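Local coordinates for protein restriction endonuclease LpnPI (Legionella pneumophila subsp. pneumophila str. Philadelphia 1, PDB 4RZL) that probably binds DNA carrying modified cytosine through this N-terminal SRA-type recognition domain, as part of a longer modification-dependent restriction endonuclease, at residues A110-K113 against M114-S118; N212-Y215 against Q216-I219. One frame throughout, in Å; residues are numbered along the deposited sequence.

Interaction 1: residues A110-K113 against M114-S118; sequences ATLK and MLFDS
The ring of Phe116 receives Leu112 at its edge: the Leu112 carbonyl oxygen O lies near the ring plane, 3.2 Å from Phe116 CD1, while the methyl Leu112 CD2 approaches Phe116 CE1 at 4.2 Å. Phe185 of strand 176-187 adds an edge-to-face ring contact to Phe116. This is i to i+4 packing within helix 108-119 of the SRA-type recognition domain, and its buried side rests on the main mixed sheet. Leu112 and Phe116 run alongside each other, and both touch strand 176-187, Leu112 at Tyr181 and Phe116 at Ala183. Thr111 and Leu115 form a second such pair: Thr111 CG2 stands 4.1 Å from Leu115 CG, and both side chains touch Ile66 of strand 65-70. The Thr111 hydroxyl OG1 hydrogen-bonds back to Gln107 O.

Four successive i+4 backbone hydrogen bonds, from the amides of Met114 to Asp117, set the helical spacing that places these side chains one turn apart. On the exposed side, Lys113 runs extended from a CG anti to its own N (chi1 179°) and bends only at chi4 (47°), which brings Lys113 NZ to the syn lone pair of Asp117 OD2 in a 3.0 Å salt bridge.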
# COMPACT_ATOMS: atom_id res chain seq x y z
N ALA A 110 7.97 -11.46 4.45
CA ALA A 110 7.25 -12.62 4.98
C ALA A 110 5.73 -12.42 4.83
O ALA A 110 4.99 -13.35 4.51
CB ALA A 110 7.63 -12.85 6.45
N THR A 111 5.27 -11.20 5.04
CA THR A 111 3.84 -10.92 4.96
C THR A 111 3.38 -10.95 3.50
O THR A 111 2.30 -11.50 3.21
CB THR A 111 3.49 -9.57 5.60
OG1 THR A 111 3.94 -9.57 6.95
CG2 THR A 111 1.98 -9.34 5.57
N LEU A 112 4.19 -10.39 2.60
CA LEU A 112 3.90 -10.45 1.16
C LEU A 112 3.72 -11.90 0.74
O LEU A 112 2.76 -12.23 0.06
CB LEU A 112 5.00 -9.80 0.32
CG LEU A 112 5.09 -8.27 0.30
CD1 LEU A 112 6.33 -7.79 -0.46
CD2 LEU A 112 3.86 -7.67 -0.31
N LYS A 113 4.61 -12.77 1.18
CA LYS A 113 4.48 -14.18 0.80
C LYS A 113 3.15 -14.76 1.29
O LYS A 113 2.45 -15.47 0.56
CB LYS A 113 5.66 -15.01 1.34
CG LYS A 113 5.53 -16.49 0.96
CD LYS A 113 6.63 -17.36 1.57
CE LYS A 113 6.36 -18.86 1.32
NZ LYS A 113 5.98 -19.10 -0.12
N MET A 114 2.79 -14.45 2.53
CA MET A 114 1.53 -14.94 3.09
C MET A 114 0.31 -14.44 2.32
O MET A 114 -0.61 -15.20 2.04
CB MET A 114 1.40 -14.54 4.56
CG MET A 114 2.29 -15.35 5.49
SD MET A 114 2.16 -14.73 7.17
CE MET A 114 0.37 -14.53 7.28
N LEU A 115 0.34 -13.15 1.99
CA LEU A 115 -0.78 -12.51 1.30
C LEU A 115 -0.98 -13.07 -0.10
O LEU A 115 -2.12 -13.33 -0.50
CB LEU A 115 -0.55 -11.00 1.21
CG LEU A 115 -0.53 -10.21 2.50
CD1 LEU A 115 -0.30 -8.75 2.16
CD2 LEU A 115 -1.82 -10.38 3.23
N PHE A 116 0.10 -13.26 -0.85
CA PHE A 116 -0.06 -13.81 -2.20
C PHE A 116 -0.42 -15.31 -2.17
O PHE A 116 -1.27 -15.76 -2.95
CB PHE A 116 1.20 -13.55 -3.03
CG PHE A 116 1.28 -12.14 -3.55
CD1 PHE A 116 1.67 -11.10 -2.71
CD2 PHE A 116 0.91 -11.85 -4.86
CE1 PHE A 116 1.72 -9.79 -3.18
CE2 PHE A 116 0.95 -10.53 -5.34
CZ PHE A 116 1.36 -9.50 -4.49
N ASP A 117 0.15 -16.06 -1.23
CA ASP A 117 -0.20 -17.48 -1.10
C ASP A 117 -1.68 -17.66 -0.72
O ASP A 117 -2.35 -18.54 -1.24
CB ASP A 117 0.70 -18.18 -0.07
CG ASP A 117 2.15 -18.33 -0.56
OD1 ASP A 117 2.41 -18.08 -1.76
OD2 ASP A 117 3.03 -18.72 0.24
N SER A 118 -2.17 -16.83 0.19
CA SER A 118 -3.59 -16.80 0.52
C SER A 118 -4.44 -16.50 -0.72
O SER A 118 -5.46 -17.16 -0.98
CB SER A 118 -3.86 -15.74 1.60
OG SER A 118 -5.24 -15.59 1.84

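Interaction 2: residues N212-Y215 against Q216-I219; sequences NPFY and QWKI
The aliphatic chain of Lys218 passes over one face of the Phe214 ring in a CH-pi contact. Lys218 CG sits 3.9 Å from the ring centroid and 23° off the normal, displaced toward the rim, and Lys218 CD follows at 3.6 Å from Phe214 CZ. Bends at chi2 (-92°) and chi3 (-69°) fold the lysine chain along the aromatic ring before its ammonium NZ reaches the carbonyls of Val129 and Arg127, so the hydrocarbon part packs on the ring while the charged end is held by backbone oxygens.

Apolar packing adds Trp217, whose CE3 comes within 4.2 Å of Phe214 CE1; the approach is oblique to the Phe214 ring. Both aromatic side chains are buried against Val154 of strand 147-155, and Trp217 also touches Pro155. The contact thus joins consecutive turns of helix 212-220, the last helix of this SRA-type recognition fragment, and seats it on the main mixed sheet.

Backbone hydrogen bonds of the i to i+4 kind run from the amides of Gln216 through Ile219. One is unusual: Trp217 N lies well above the Pro213 carbonyl plane and is not on a lone pair.

Water-mediated bonding gives that same Pro213 O a second donor, since a water donates to it at 2.8 Å. The water in turn accepts a weak bond from Gln216 NE2 at 2.9 Å. The rest of the Gln216 amide is held within the chain, NE2 by the carbonyl of Lys222 and OE1 by a hydrogen bond with Ser220 OG.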
# COMPACT_ATOMS: atom_id res chain seq x y z
N ASN A 212 -16.67 -1.71 -0.26
CA ASN A 212 -17.46 -2.76 -0.89
C ASN A 212 -16.75 -3.46 -2.06
O ASN A 212 -16.84 -4.68 -2.19
CB ASN A 212 -18.82 -2.20 -1.33
CG ASN A 212 -19.88 -2.34 -0.23
OD1 ASN A 212 -19.56 -2.59 0.94
ND2 ASN A 212 -21.14 -2.15 -0.59
N PRO A 213 -16.01 -2.72 -2.92
CA PRO A 213 -15.28 -3.48 -3.95
C PRO A 213 -14.18 -4.38 -3.38
O PRO A 213 -13.82 -5.38 -4.00
CB PRO A 213 -14.68 -2.39 -4.83
CG PRO A 213 -15.64 -1.23 -4.67
CD PRO A 213 -16.03 -1.27 -3.22
N PHE A 214 -13.66 -4.04 -2.21
CA PHE A 214 -12.68 -4.91 -1.56
C PHE A 214 -13.39 -6.18 -1.08
O PHE A 214 -12.93 -7.29 -1.32
CB PHE A 214 -11.98 -4.22 -0.39
CG PHE A 214 -11.17 -5.15 0.46
CD1 PHE A 214 -9.94 -5.61 0.03
CD2 PHE A 214 -11.66 -5.59 1.68
CE1 PHE A 214 -9.19 -6.48 0.81
CE2 PHE A 214 -10.92 -6.46 2.47
CZ PHE A 214 -9.69 -6.91 2.03
N TYR A 215 -14.52 -6.00 -0.40
CA TYR A 215 -15.25 -7.15 0.13
C TYR A 215 -15.79 -8.04 -0.98
O TYR A 215 -15.88 -9.25 -0.83
CB TYR A 215 -16.37 -6.68 1.06
CG TYR A 215 -15.82 -6.06 2.32
CD1 TYR A 215 -14.96 -6.80 3.13
CD2 TYR A 215 -16.11 -4.76 2.68
CE1 TYR A 215 -14.43 -6.25 4.28
CE2 TYR A 215 -15.59 -4.20 3.83
CZ TYR A 215 -14.75 -4.95 4.63
OH TYR A 215 -14.22 -4.41 5.78
N GLN A 216 -16.13 -7.43 -2.11
CA GLN A 216 -16.51 -8.18 -3.28
C GLN A 216 -15.33 -9.04 -3.75
O GLN A 216 -15.50 -10.23 -4.03
CB GLN A 216 -16.98 -7.23 -4.39
CG GLN A 216 -17.62 -7.93 -5.59
CD GLN A 216 -16.63 -8.56 -6.53
OE1 GLN A 216 -16.75 -9.74 -6.88
NE2 GLN A 216 -15.64 -7.79 -6.96
N TRP A 217 -14.14 -8.44 -3.86
CA TRP A 217 -12.95 -9.18 -4.27
C TRP A 217 -12.65 -10.33 -3.30
O TRP A 217 -12.26 -11.42 -3.73
CB TRP A 217 -11.73 -8.26 -4.37
CG TRP A 217 -10.45 -9.01 -4.62
CD1 TRP A 217 -9.96 -9.42 -5.84
CD2 TRP A 217 -9.51 -9.46 -3.63
NE1 TRP A 217 -8.76 -10.09 -5.66
CE2 TRP A 217 -8.46 -10.13 -4.32
CE3 TRP A 217 -9.44 -9.35 -2.23
CZ2 TRP A 217 -7.36 -10.70 -3.65
CZ3 TRP A 217 -8.34 -9.91 -1.57
CH2 TRP A 217 -7.32 -10.58 -2.28
N LYS A 218 -12.81 -10.08 -2.00
CA LYS A 218 -12.58 -11.13 -1.00
C LYS A 218 -13.45 -12.35 -1.29
O LYS A 218 -12.99 -13.49 -1.16
CB LYS A 218 -12.88 -10.60 0.41
CG LYS A 218 -11.85 -9.62 0.91
CD LYS A 218 -10.78 -10.33 1.68
CE LYS A 218 -11.32 -10.86 2.98
NZ LYS A 218 -10.22 -11.20 3.92
N ILE A 219 -14.70 -12.09 -1.68
CA ILE A 219 -15.65 -13.15 -2.00
C ILE A 219 -15.30 -13.89 -3.29
O ILE A 219 -15.26 -15.12 -3.31
CB ILE A 219 -17.09 -12.61 -2.13
CG1 ILE A 219 -17.59 -12.12 -0.77
CG2 ILE A 219 -18.03 -13.68 -2.66
CD1 ILE A 219 -18.95 -11.46 -0.81
O HOH W 1 -13.76 -5.60 -6.77

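How the interactions relate
Both interactions are local, each within one helix that packs on the same mixed sheet: interaction 1 meets strands 65-70 and 176-187, interaction 2 strand 147-155. Their centres are about 18 Å apart and their nearest atoms about 6 Å, without touching. The loop after helix 108-119 links them, because Arg126 bonds to the backbone of both Ser118 and Lys218. Both are partly buried, with aromatic side chains inward. The outer side of residues 110-118 carries an ion pair within the helix; that of residues 212-219 is mixed, with Asn212 and Ile219, and its lysine instead crosses an aromatic face and directs its charge to carbonyls outside the helix.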